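Local structure of SPCC1919.03c protein (Schizosaccharomyces pombe, 2QRD) at residues P33-C38 against L61-A66; C38-N43 against A75-T80; S51-P56 against Y86-M91. The protein is the beta subunit of AMP-activated protein kinase, probably holding the heterotrimer together and directing the kinase's location and substrate choice when glucose is scarce. All blocks are in the same frame, centred on the assembly; numbering follows the deposited sequence.

In the fold
This chain is the C-terminal interaction domain of the beta subunit, and all three contacts lay loop segments against its small antiparallel sheet: strand 65-67 in contact 1, strand 74-82 in contact 2, strand 85-93 in contact 3. Contacts 1 and 2 share Cys38, so one stretch of loop runs from the first strand to the second. Contact 1 is partly buried and borders the kinase subunit; contacts 2 and 3 are buried. Sparse apolar touching with a histidine marks contact 1. In contacts 2 and 3 aliphatic methyls meet strand hydroxyls, and contact 3 adds a proline-tyrosine CH-pi contact and reaches the ADP site. Thr79 and Thr88 join the last two.

Contact 1: P33-C38 against L61-A66; sequences PHLEKC and LNHLAA
Cys38 and Leu35 touch the chain at Ala65 and His63, where the loop 33-38 lies against the first strand of the interaction domain's antiparallel sheet and the residues leading into it. The Cys38 thiol reaches across to the methyl of Ala65, with Cys38 SG 4.1 Å from Ala65 CB, a plain apolar touch. It gets there because SG stands anti to the backbone N (chi1 169°), which carries the sulfur away from its own amide and out to the strand. Three residues earlier, Leu35 sends a single methyl to the His63 ring: Leu35 CD2 lies 4.3 Å from His63 ND1 and comes in obliquely. That same ND1 is hydrogen-bonded to Asp93 of the kinase chain, ssp2, so a carboxylate limits how the imidazole can turn while the leucine packs beside it. The nearby negative charge would probably favour a protonated ring. The kinase subunit also packs on the loop, its Tyr83 on Leu35 and its Trp13 on Cys38, and one of its strands pairs antiparallel with Ala65 and Ala66, so that the sheet runs on across the subunit interface. Earlier in segment 61-66, Asn62 is tied to strand 74-82 twice: its backbone N is hydrogen-bonded to Thr79 O, and its side-chain OD1 to Thr80 OG1.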
ATOM      1  N   PRO B  33     -18.165  11.249  22.095  1.00 48.47           N
ATOM      2  CA  PRO B  33     -17.258  12.214  21.456  1.00 49.09           C
ATOM      3  C   PRO B  33     -16.067  11.584  20.749  1.00 50.00           C
ATOM      4  O   PRO B  33     -15.589  12.150  19.761  1.00 50.43           O
ATOM      5  CB  PRO B  33     -16.765  13.056  22.624  1.00 48.57           C
ATOM      6  CG  PRO B  33     -17.836  12.981  23.607  1.00 48.79           C
ATOM      7  CD  PRO B  33     -18.407  11.603  23.504  1.00 48.66           C
ATOM      8  N   HIS B  34     -15.602  10.434  21.245  1.00 50.67           N
ATOM      9  CA  HIS B  34     -14.404   9.792  20.717  1.00 51.55           C
ATOM     10  C   HIS B  34     -14.561   9.096  19.350  1.00 51.69           C
ATOM     11  O   HIS B  34     -13.556   8.862  18.674  1.00 51.90           O
ATOM     12  CB  HIS B  34     -13.716   8.911  21.779  1.00 52.30           C
ATOM     13  CG  HIS B  34     -14.450   7.644  22.108  1.00 55.01           C
ATOM     14  ND1 HIS B  34     -15.561   7.611  22.928  1.00 57.91           N
ATOM     15  CD2 HIS B  34     -14.208   6.359  21.758  1.00 56.54           C
ATOM     16  CE1 HIS B  34     -15.983   6.363  23.046  1.00 58.36           C
ATOM     17  NE2 HIS B  34     -15.183   5.583  22.343  1.00 58.38           N
ATOM     18  N   LEU B  35     -15.803   8.828  18.923  1.00 51.56           N
ATOM     19  CA  LEU B  35     -16.083   8.265  17.578  1.00 51.36           C
ATOM     20  C   LEU B  35     -16.393   9.314  16.508  1.00 51.85           C
ATOM     21  O   LEU B  35     -16.910   9.003  15.426  1.00 51.67           O
ATOM     22  CB  LEU B  35     -17.234   7.245  17.636  1.00 50.45           C
ATOM     23  CG  LEU B  35     -16.965   5.867  18.257  1.00 48.75           C
ATOM     24  CD1 LEU B  35     -18.266   5.251  18.760  1.00 42.77           C
ATOM     25  CD2 LEU B  35     -16.242   4.934  17.286  1.00 45.43           C
ATOM     26  N   GLU B  36     -16.086  10.559  16.823  1.00 53.01           N
ATOM     27  CA  GLU B  36     -16.326  11.675  15.924  1.00 54.33           C
ATOM     28  C   GLU B  36     -15.127  11.992  15.046  1.00 54.45           C
ATOM     29  O   GLU B  36     -15.285  12.546  13.962  1.00 55.06           O
ATOM     30  CB  GLU B  36     -16.772  12.920  16.710  1.00 54.42           C
ATOM     31  CG  GLU B  36     -18.277  12.905  17.061  1.00 55.21           C
ATOM     32  CD  GLU B  36     -18.683  13.951  18.091  1.00 56.01           C
ATOM     33  OE1 GLU B  36     -18.012  15.015  18.187  1.00 57.07           O
ATOM     34  OE2 GLU B  36     -19.685  13.707  18.815  1.00 58.94           O
ATOM     35  N   LYS B  37     -13.927  11.661  15.498  1.00 54.71           N
ATOM     36  CA  LYS B  37     -12.755  11.974  14.696  1.00 55.92           C
ATOM     37  C   LYS B  37     -11.993  10.714  14.315  1.00 55.23           C
ATOM     38  O   LYS B  37     -11.640   9.909  15.165  1.00 55.52           O
ATOM     39  CB  LYS B  37     -11.840  13.012  15.389  1.00 55.80           C
ATOM     40  CG  LYS B  37     -11.206  12.514  16.705  1.00 57.58           C
ATOM     41  CD  LYS B  37     -10.433  13.620  17.432  1.00 57.76           C
ATOM     42  CE  LYS B  37     -10.236  13.277  18.912  1.00 59.77           C
ATOM     43  NZ  LYS B  37      -9.619  14.418  19.666  1.00 60.39           N
ATOM     44  N   CYS B  38     -11.741  10.574  13.024  1.00 55.40           N
ATOM     45  CA  CYS B  38     -10.971   9.462  12.487  1.00 54.30           C
ATOM     46  C   CYS B  38      -9.557   9.936  12.123  1.00 52.67           C
ATOM     47  O   CYS B  38      -9.408  10.985  11.496  1.00 52.44           O
ATOM     48  CB  CYS B  38     -11.726   8.843  11.300  1.00 54.11           C
ATOM     49  SG  CYS B  38     -10.753   7.694  10.358  1.00 58.77           S
ATOM     50  N   LEU B  61      -9.144   0.957  18.375  1.00 53.87           N
ATOM     51  CA  LEU B  61      -8.525  -0.164  17.696  1.00 53.12           C
ATOM     52  C   LEU B  61      -9.557  -1.172  17.132  1.00 53.09           C
ATOM     53  O   LEU B  61     -10.512  -1.568  17.809  1.00 52.92           O
ATOM     54  CB  LEU B  61      -7.533  -0.846  18.647  1.00 52.89           C
ATOM     55  CG  LEU B  61      -6.045  -0.462  18.529  1.00 52.20           C
ATOM     56  CD1 LEU B  61      -5.807   0.931  17.968  1.00 50.85           C
ATOM     57  CD2 LEU B  61      -5.345  -0.621  19.859  1.00 51.60           C
ATOM     58  N   ASN B  62      -9.346  -1.558  15.878  1.00 52.50           N
ATOM     59  CA  ASN B  62     -10.229  -2.457  15.135  1.00 52.62           C
ATOM     60  C   ASN B  62     -11.722  -2.122  15.178  1.00 51.38           C
ATOM     61  O   ASN B  62     -12.573  -2.990  15.227  1.00 51.90           O
ATOM     62  CB  ASN B  62      -9.889  -3.938  15.400  1.00 53.29           C
ATOM     63  CG  ASN B  62      -8.495  -4.348  14.821  1.00 55.47           C
ATOM     64  OD1 ASN B  62      -7.672  -4.930  15.530  1.00 58.73           O
ATOM     65  ND2 ASN B  62      -8.231  -4.010  13.554  1.00 56.61           N
ATOM     66  N   HIS B  63     -12.008  -0.823  15.152  1.00 50.49           N
ATOM     67  CA  HIS B  63     -13.308  -0.292  14.771  1.00 48.57           C
ATOM     68  C   HIS B  63     -13.274   0.025  13.287  1.00 48.34           C
ATOM     69  O   HIS B  63     -12.340   0.645  12.784  1.00 47.93           O
ATOM     70  CB  HIS B  63     -13.626   0.991  15.557  1.00 48.54           C
ATOM     71  CG  HIS B  63     -14.009   0.745  16.982  1.00 45.96           C
ATOM     72  ND1 HIS B  63     -15.316   0.774  17.415  1.00 45.20           N
ATOM     73  CD2 HIS B  63     -13.264   0.441  18.065  1.00 42.94           C
ATOM     74  CE1 HIS B  63     -15.363   0.499  18.706  1.00 43.14           C
ATOM     75  NE2 HIS B  63     -14.130   0.284  19.123  1.00 43.74           N
ATOM     76  N   LEU B  64     -14.306  -0.409  12.577  1.00 48.31           N
ATOM     77  CA  LEU B  64     -14.413  -0.125  11.172  1.00 47.47           C
ATOM     78  C   LEU B  64     -14.587   1.398  10.909  1.00 48.08           C
ATOM     79  O   LEU B  64     -15.460   2.041  11.514  1.00 48.79           O
ATOM     80  CB  LEU B  64     -15.584  -0.926  10.569  1.00 47.05           C
ATOM     81  CG  LEU B  64     -16.105  -0.462   9.193  1.00 45.77           C
ATOM     82  CD1 LEU B  64     -15.073  -0.762   8.103  1.00 45.91           C
ATOM     83  CD2 LEU B  64     -17.439  -1.081   8.855  1.00 46.89           C
ATOM     84  N   ALA B  65     -13.771   1.953  10.011  1.00 47.21           N
ATOM     85  CA  ALA B  65     -14.060   3.258   9.418  1.00 47.65           C
ATOM     86  C   ALA B  65     -14.375   3.131   7.894  1.00 47.73           C
ATOM     87  O   ALA B  65     -14.098   2.107   7.281  1.00 48.99           O
ATOM     88  CB  ALA B  65     -12.921   4.271   9.696  1.00 46.67           C
ATOM     89  N   ALA B  66     -14.980   4.148   7.303  1.00 47.11           N
ATOM     90  CA  ALA B  66     -15.529   4.042   5.944  1.00 48.11           C
ATOM     91  C   ALA B  66     -15.397   5.419   5.327  1.00 48.44           C
ATOM     92  O   ALA B  66     -15.416   6.416   6.067  1.00 48.87           O
ATOM     93  CB  ALA B  66     -17.055   3.581   5.959  1.00 45.79           C
TER

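Contact 2: C38-N43 against A75-T80; sequences CILNSN and ALSATT
The 3-10 turn of Ile39 to Asn41 rides over strand 75-80, with Leu40 CA 8.8 Å from Ser77 CA and Ile39 CA 9.3 Å from Thr79 CA, a spacing that only side chains bridge. The turn is closed by Asn41 N to Cys38 O and by Ser42 N to Ile39 O. A further bond comes from Cys38, whose SG accepts the N-H of Leu40 at an N to SG distance of 3.6 Å and an N-H...S angle of 161°, nearly straight. That fixes the start of Leu40, whose branch then drops onto the strand: CD1 lies 3.3 Å from Ser77 OG and 3.7 Å from Ser77 CB, so the methyl sits over the hydroxymethyl group. Ser77 and Thr79, two apart on the middle strand of the sheet, both point their side chains at the turn; Leu76 and Ala78, alternating with them, face the other way. Ile39 makes the looser touch, its CD1 coming 4.3 Å from Thr79 OG1. The CD1 end of Ile39 is extended (chi2 162°), which carries it out to the threonine. That hydroxyl has its polar partner on the adjoining strand, in a hydrogen bond to Thr88 OG1, and Thr88 touches both Ile39 and Leu40. Trp13 of the kinase chain packs on Leu40 and Ser77, and its backbone O takes a hydrogen bond from Asn41 ND2.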
ATOM      1  N   CYS B  38     -11.741  10.574  13.024  1.00 55.40           N
ATOM      2  CA  CYS B  38     -10.971   9.462  12.487  1.00 54.30           C
ATOM      3  C   CYS B  38      -9.557   9.936  12.123  1.00 52.67           C
ATOM      4  O   CYS B  38      -9.408  10.985  11.496  1.00 52.44           O
ATOM      5  CB  CYS B  38     -11.726   8.843  11.300  1.00 54.11           C
ATOM      6  SG  CYS B  38     -10.753   7.694  10.358  1.00 58.77           S
ATOM      7  N   ILE B  39      -8.526   9.190  12.554  1.00 51.45           N
ATOM      8  CA  ILE B  39      -7.126   9.629  12.382  1.00 50.22           C
ATOM      9  C   ILE B  39      -6.648   9.594  10.945  1.00 49.72           C
ATOM     10  O   ILE B  39      -5.580  10.129  10.651  1.00 49.78           O
ATOM     11  CB  ILE B  39      -6.058   8.885  13.268  1.00 50.15           C
ATOM     12  CG1 ILE B  39      -5.875   7.418  12.843  1.00 50.76           C
ATOM     13  CG2 ILE B  39      -6.327   9.073  14.774  1.00 50.11           C
ATOM     14  CD1 ILE B  39      -4.588   6.794  13.363  1.00 49.76           C
ATOM     15  N   LEU B  40      -7.423   8.974  10.052  1.00 48.90           N
ATOM     16  CA  LEU B  40      -7.040   8.921   8.641  1.00 48.08           C
ATOM     17  C   LEU B  40      -7.162  10.281   7.999  1.00 48.38           C
ATOM     18  O   LEU B  40      -6.465  10.568   7.025  1.00 48.29           O
ATOM     19  CB  LEU B  40      -7.839   7.892   7.851  1.00 47.67           C
ATOM     20  CG  LEU B  40      -7.253   6.484   7.819  1.00 46.19           C
ATOM     21  CD1 LEU B  40      -8.130   5.600   6.990  1.00 41.92           C
ATOM     22  CD2 LEU B  40      -5.810   6.460   7.275  1.00 46.56           C
ATOM     23  N   ASN B  41      -8.043  11.109   8.551  1.00 48.34           N
ATOM     24  CA  ASN B  41      -8.246  12.457   8.057  1.00 49.17           C
ATOM     25  C   ASN B  41      -7.089  13.391   8.381  1.00 49.81           C
ATOM     26  O   ASN B  41      -7.158  14.595   8.155  1.00 49.70           O
ATOM     27  CB  ASN B  41      -9.540  13.009   8.620  1.00 49.17           C
ATOM     28  CG  ASN B  41     -10.696  12.224   8.192  1.00 47.44           C
ATOM     29  OD1 ASN B  41     -10.652  11.599   7.149  1.00 46.03           O
ATOM     30  ND2 ASN B  41     -11.749  12.221   8.994  1.00 46.96           N
ATOM     31  N   SER B  42      -6.024  12.798   8.906  1.00 50.95           N
ATOM     32  CA  SER B  42      -4.813  13.511   9.258  1.00 51.96           C
ATOM     33  C   SER B  42      -3.718  13.247   8.212  1.00 52.32           C
ATOM     34  O   SER B  42      -3.630  12.147   7.654  1.00 52.17           O
ATOM     35  CB  SER B  42      -4.382  13.086  10.669  1.00 51.85           C
ATOM     36  OG  SER B  42      -2.983  13.139  10.840  1.00 53.06           O
ATOM     37  N   ASN B  43      -2.913  14.274   7.937  1.00 52.83           N
ATOM     38  CA  ASN B  43      -1.715  14.156   7.081  1.00 53.41           C
ATOM     39  C   ASN B  43      -0.760  15.288   7.445  1.00 53.63           C
ATOM     40  O   ASN B  43      -0.225  15.985   6.599  1.00 52.75           O
ATOM     41  CB  ASN B  43      -2.061  14.151   5.573  1.00 53.53           C
ATOM     42  CG  ASN B  43      -0.916  13.604   4.695  1.00 53.01           C
ATOM     43  OD1 ASN B  43       0.101  13.115   5.201  1.00 52.75           O
ATOM     44  ND2 ASN B  43      -1.085  13.703   3.373  1.00 50.60           N
ATOM     45  N   ALA B  75     -14.314   1.817   0.336  1.00 49.09           N
ATOM     46  CA  ALA B  75     -13.147   2.161   1.095  1.00 49.94           C
ATOM     47  C   ALA B  75     -13.418   1.873   2.579  1.00 50.47           C
ATOM     48  O   ALA B  75     -14.342   2.441   3.164  1.00 50.28           O
ATOM     49  CB  ALA B  75     -12.783   3.645   0.857  1.00 50.28           C
ATOM     50  N   LEU B  76     -12.616   0.975   3.158  1.00 50.83           N
ATOM     51  CA  LEU B  76     -12.792   0.458   4.511  1.00 51.73           C
ATOM     52  C   LEU B  76     -11.444   0.473   5.218  1.00 52.60           C
ATOM     53  O   LEU B  76     -10.418   0.249   4.576  1.00 53.17           O
ATOM     54  CB  LEU B  76     -13.377  -0.978   4.482  1.00 51.97           C
ATOM     55  CG  LEU B  76     -14.678  -1.177   3.674  1.00 51.86           C
ATOM     56  CD1 LEU B  76     -15.097  -2.586   3.710  1.00 51.23           C
ATOM     57  CD2 LEU B  76     -15.863  -0.278   4.148  1.00 48.97           C
ATOM     58  N   SER B  77     -11.432   0.780   6.520  1.00 52.77           N
ATOM     59  CA  SER B  77     -10.185   0.769   7.277  1.00 53.07           C
ATOM     60  C   SER B  77     -10.359   0.350   8.710  1.00 53.11           C
ATOM     61  O   SER B  77     -11.444   0.431   9.270  1.00 53.09           O
ATOM     62  CB  SER B  77      -9.468   2.120   7.238  1.00 54.18           C
ATOM     63  OG  SER B  77     -10.296   3.199   7.654  1.00 56.86           O
ATOM     64  N   ALA B  78      -9.271  -0.120   9.301  1.00 53.18           N
ATOM     65  CA  ALA B  78      -9.244  -0.328  10.733  1.00 53.24           C
ATOM     66  C   ALA B  78      -7.802  -0.159  11.208  1.00 52.70           C
ATOM     67  O   ALA B  78      -6.884  -0.297  10.420  1.00 52.33           O
ATOM     68  CB  ALA B  78      -9.837  -1.692  11.109  1.00 52.44           C
ATOM     69  N   THR B  79      -7.629   0.203  12.476  1.00 53.34           N
ATOM     70  CA  THR B  79      -6.309   0.423  13.064  1.00 53.58           C
ATOM     71  C   THR B  79      -6.040  -0.715  13.979  1.00 53.26           C
ATOM     72  O   THR B  79      -6.900  -1.125  14.728  1.00 54.84           O
ATOM     73  CB  THR B  79      -6.215   1.768  13.841  1.00 53.53           C
ATOM     74  OG1 THR B  79      -6.351   2.850  12.915  1.00 54.68           O
ATOM     75  CG2 THR B  79      -4.852   1.930  14.533  1.00 52.26           C
ATOM     76  N   THR B  80      -4.847  -1.259  13.907  1.00 53.24           N
ATOM     77  CA  THR B  80      -4.482  -2.332  14.818  1.00 52.43           C
ATOM     78  C   THR B  80      -3.035  -2.141  15.275  1.00 51.97           C
ATOM     79  O   THR B  80      -2.272  -1.430  14.615  1.00 52.56           O
ATOM     80  CB  THR B  80      -4.765  -3.742  14.188  1.00 52.45           C
ATOM     81  OG1 THR B  80      -4.798  -4.700  15.232  1.00 53.62           O
ATOM     82  CG2 THR B  80      -3.705  -4.187  13.153  1.00 51.40           C
TER

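Contact 3: S51-P56 against Y86-M91; sequences SVLPNP and YVTTAM. With ADP (adenosine-5'-diphosphate), chain G.
Pro56 lies over one face of the Tyr86 ring, its CD 3.8 Å from the ring centroid and 18° off the normal, a CH-pi contact. The proline is displaced toward the root of the ring: Pro56 CG is 3.7 Å from Tyr86 CD2, and CD is equally near Tyr86 CG. In Tyr86, CG stands anti to the carbonyl carbon (chi1 -59°), on the side of the strand where the loop lies. With an alanine here, Pro56 would probably lose the ring face its CD rests on, opening a gap between loop and strand. Two residues on from Tyr86, Thr88 meets Leu53 at about a right angle, with Leu53 CD1 3.7 Å from Thr88 OG1, a hydroxyl hydrogen-bonded to Thr79 OG1. The strand that carries Tyr86 and Thr88 is the last of the antiparallel sheet within this chain, and a parallel strand of another subunit continues it. Loop 51-56 starts at the nucleotide site shared with subunit gamma. There Ser51 OG lies 3.0 Å from O2' of ADP and is hydrogen-bonded to Asp49 OD1, which also bonds the nucleotide; Ser51 CB comes 3.9 Å from N3 of the ADP adenine.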
ATOM      1  N   SER B  51       2.577   8.763   4.928  1.00 49.97           N
ATOM      2  CA  SER B  51       1.945   7.612   5.554  1.00 50.01           C
ATOM      3  C   SER B  51       1.832   7.776   7.088  1.00 49.54           C
ATOM      4  O   SER B  51       1.016   7.100   7.721  1.00 49.49           O
ATOM      5  CB  SER B  51       2.703   6.333   5.221  1.00 49.04           C
ATOM      6  OG  SER B  51       4.021   6.468   5.721  1.00 52.61           O
ATOM      7  N   VAL B  52       2.662   8.655   7.657  1.00 49.43           N
ATOM      8  CA  VAL B  52       2.722   8.912   9.108  1.00 48.79           C
ATOM      9  C   VAL B  52       1.384   9.455   9.623  1.00 49.26           C
ATOM     10  O   VAL B  52       0.841  10.447   9.113  1.00 49.09           O
ATOM     11  CB  VAL B  52       3.888   9.861   9.498  1.00 48.37           C
ATOM     12  CG1 VAL B  52       3.750  10.366  10.937  1.00 49.17           C
ATOM     13  CG2 VAL B  52       5.237   9.194   9.325  1.00 46.81           C
ATOM     14  N   LEU B  53       0.855   8.772  10.629  1.00 49.48           N
ATOM     15  CA  LEU B  53      -0.378   9.183  11.290  1.00 49.60           C
ATOM     16  C   LEU B  53      -0.062   9.527  12.728  1.00 49.88           C
ATOM     17  O   LEU B  53       1.021   9.182  13.214  1.00 49.61           O
ATOM     18  CB  LEU B  53      -1.413   8.062  11.238  1.00 49.21           C
ATOM     19  CG  LEU B  53      -1.865   7.602   9.867  1.00 48.12           C
ATOM     20  CD1 LEU B  53      -2.643   6.349  10.085  1.00 50.76           C
ATOM     21  CD2 LEU B  53      -2.747   8.670   9.264  1.00 49.90           C
ATOM     22  N   PRO B  54      -0.990  10.237  13.414  1.00 50.78           N
ATOM     23  CA  PRO B  54      -0.822  10.331  14.866  1.00 50.85           C
ATOM     24  C   PRO B  54      -1.120   8.972  15.518  1.00 51.72           C
ATOM     25  O   PRO B  54      -1.723   8.086  14.886  1.00 50.67           O
ATOM     26  CB  PRO B  54      -1.848  11.386  15.284  1.00 50.63           C
ATOM     27  CG  PRO B  54      -2.850  11.434  14.186  1.00 49.80           C
ATOM     28  CD  PRO B  54      -2.170  10.995  12.931  1.00 50.46           C
ATOM     29  N   ASN B  55      -0.655   8.806  16.754  1.00 52.88           N
ATOM     30  CA  ASN B  55      -0.995   7.634  17.543  1.00 54.25           C
ATOM     31  C   ASN B  55      -2.493   7.559  17.772  1.00 54.79           C
ATOM     32  O   ASN B  55      -3.139   8.573  18.044  1.00 55.51           O
ATOM     33  CB  ASN B  55      -0.227   7.625  18.871  1.00 54.69           C
ATOM     34  CG  ASN B  55       1.265   7.450  18.665  1.00 55.10           C
ATOM     35  OD1 ASN B  55       1.712   7.004  17.606  1.00 58.53           O
ATOM     36  ND2 ASN B  55       2.042   7.817  19.659  1.00 56.23           N
ATOM     37  N   PRO B  56      -3.060   6.361  17.634  1.00 55.34           N
ATOM     38  CA  PRO B  56      -4.511   6.294  17.731  1.00 55.86           C
ATOM     39  C   PRO B  56      -4.984   6.197  19.173  1.00 56.38           C
ATOM     40  O   PRO B  56      -4.213   5.874  20.070  1.00 56.72           O
ATOM     41  CB  PRO B  56      -4.838   5.002  16.987  1.00 55.70           C
ATOM     42  CG  PRO B  56      -3.658   4.123  17.258  1.00 55.98           C
ATOM     43  CD  PRO B  56      -2.450   5.038  17.404  1.00 54.95           C
ATOM     44  N   TYR B  86       1.531   0.916  15.155  1.00 50.79           N
ATOM     45  CA  TYR B  86       0.144   0.829  14.729  1.00 51.11           C
ATOM     46  C   TYR B  86       0.025   0.888  13.221  1.00 51.54           C
ATOM     47  O   TYR B  86       0.659   1.713  12.608  1.00 53.11           O
ATOM     48  CB  TYR B  86      -0.618   1.984  15.375  1.00 51.39           C
ATOM     49  CG  TYR B  86      -0.549   1.934  16.882  1.00 50.73           C
ATOM     50  CD1 TYR B  86       0.417   2.657  17.575  1.00 51.34           C
ATOM     51  CD2 TYR B  86      -1.432   1.135  17.612  1.00 49.37           C
ATOM     52  CE1 TYR B  86       0.496   2.605  18.946  1.00 50.77           C
ATOM     53  CE2 TYR B  86      -1.378   1.077  18.976  1.00 49.61           C
ATOM     54  CZ  TYR B  86      -0.408   1.803  19.651  1.00 52.38           C
ATOM     55  OH  TYR B  86      -0.328   1.746  21.035  1.00 52.91           O
ATOM     56  N   VAL B  87      -0.764   0.005  12.616  1.00 51.98           N
ATOM     57  CA  VAL B  87      -1.024   0.023  11.172  1.00 51.72           C
ATOM     58  C   VAL B  87      -2.518   0.360  10.906  1.00 51.55           C
ATOM     59  O   VAL B  87      -3.435  -0.379  11.324  1.00 50.06           O
ATOM     60  CB  VAL B  87      -0.792  -1.361  10.510  1.00 52.60           C
ATOM     61  CG1 VAL B  87      -0.597  -1.241   8.974  1.00 51.24           C
ATOM     62  CG2 VAL B  87       0.293  -2.142  11.185  1.00 52.31           C
ATOM     63  N   THR B  88      -2.767   1.456  10.202  1.00 51.88           N
ATOM     64  CA  THR B  88      -4.129   1.703   9.725  1.00 52.26           C
ATOM     65  C   THR B  88      -4.197   1.275   8.298  1.00 52.10           C
ATOM     66  O   THR B  88      -3.624   1.915   7.438  1.00 52.43           O
ATOM     67  CB  THR B  88      -4.553   3.118   9.948  1.00 51.71           C
ATOM     68  OG1 THR B  88      -4.479   3.353  11.345  1.00 52.07           O
ATOM     69  CG2 THR B  88      -5.980   3.344   9.474  1.00 52.47           C
ATOM     70  N   THR B  89      -4.823   0.121   8.058  1.00 52.46           N
ATOM     71  CA  THR B  89      -4.972  -0.313   6.689  1.00 52.73           C
ATOM     72  C   THR B  89      -6.257   0.178   6.084  1.00 52.73           C
ATOM     73  O   THR B  89      -7.328  -0.033   6.632  1.00 53.84           O
ATOM     74  CB  THR B  89      -4.636  -1.819   6.391  1.00 53.00           C
ATOM     75  OG1 THR B  89      -5.674  -2.421   5.601  1.00 55.57           O
ATOM     76  CG2 THR B  89      -4.350  -2.599   7.582  1.00 51.11           C
ATOM     77  N   ALA B  90      -6.096   0.899   4.981  1.00 52.89           N
ATOM     78  CA  ALA B  90      -7.182   1.411   4.135  1.00 52.74           C
ATOM     79  C   ALA B  90      -7.301   0.523   2.897  1.00 52.27           C
ATOM     80  O   ALA B  90      -6.371   0.395   2.091  1.00 52.04           O
ATOM     81  CB  ALA B  90      -6.924   2.866   3.745  1.00 51.66           C
ATOM     82  N   MET B  91      -8.440  -0.131   2.794  1.00 51.68           N
ATOM     83  CA  MET B  91      -8.656  -1.090   1.775  1.00 51.85           C
ATOM     84  C   MET B  91      -9.704  -0.628   0.745  1.00 51.54           C
ATOM     85  O   MET B  91     -10.759  -0.111   1.102  1.00 50.93           O
ATOM     86  CB  MET B  91      -9.070  -2.380   2.430  1.00 52.89           C
ATOM     87  CG  MET B  91      -9.944  -3.253   1.582  1.00 55.25           C
ATOM     88  SD  MET B  91      -9.004  -4.545   0.849  1.00 66.00           S
ATOM     89  CE  MET B  91     -10.120  -5.901   1.247  1.00 57.41           C
TER
HETATM   90  PB  ADP G1003       9.506   6.492  -1.246  1.00 42.93           P
HETATM   91  O1B ADP G1003       9.030   7.860  -0.839  1.00 41.55           O
HETATM   92  O2B ADP G1003       9.862   5.580  -0.080  1.00 45.05           O
HETATM   93  O3B ADP G1003      10.351   6.308  -2.471  1.00 42.13           O
HETATM   94  PA  ADP G1003       6.925   6.149  -2.504  1.00 40.52           P
HETATM   95  O1A ADP G1003       7.336   7.126  -3.583  1.00 41.49           O
HETATM   96  O2A ADP G1003       6.273   4.865  -2.891  1.00 41.86           O
HETATM   97  O3A ADP G1003       8.163   5.689  -1.624  1.00 44.07           O
HETATM   98  O5' ADP G1003       6.010   6.873  -1.397  1.00 42.34           O
HETATM   99  C5' ADP G1003       5.973   8.282  -1.112  1.00 38.21           C
HETATM  100  C4' ADP G1003       5.065   8.405   0.106  1.00 39.35           C
HETATM  101  O4' ADP G1003       3.812   7.715  -0.103  1.00 38.79           O
HETATM  102  C3' ADP G1003       5.681   7.796   1.352  1.00 38.75           C
HETATM  103  O3' ADP G1003       5.353   8.645   2.445  1.00 38.31           O
HETATM  104  C2' ADP G1003       4.927   6.493   1.545  1.00 39.95           C
HETATM  105  O2' ADP G1003       4.927   6.008   2.918  1.00 42.51           O
HETATM  106  C1' ADP G1003       3.556   6.775   0.942  1.00 38.54           C
HETATM  107  N9  ADP G1003       3.013   5.538   0.356  1.00 38.75           N
HETATM  108  C8  ADP G1003       3.484   4.948  -0.767  1.00 38.86           C
HETATM  109  N7  ADP G1003       2.824   3.817  -1.069  1.00 37.39           N
HETATM  110  C5  ADP G1003       1.881   3.662  -0.090  1.00 38.55           C
HETATM  111  C6  ADP G1003       0.813   2.669   0.217  1.00 38.35           C
HETATM  112  N6  ADP G1003       0.585   1.587  -0.586  1.00 36.70           N
HETATM  113  N1  ADP G1003       0.073   2.899   1.335  1.00 38.43           N
HETATM  114  C2  ADP G1003       0.264   3.960   2.140  1.00 38.26           C
HETATM  115  N3  ADP G1003       1.182   4.904   1.912  1.00 39.13           N
HETATM  116  C4  ADP G1003       2.014   4.799   0.843  1.00 38.91           C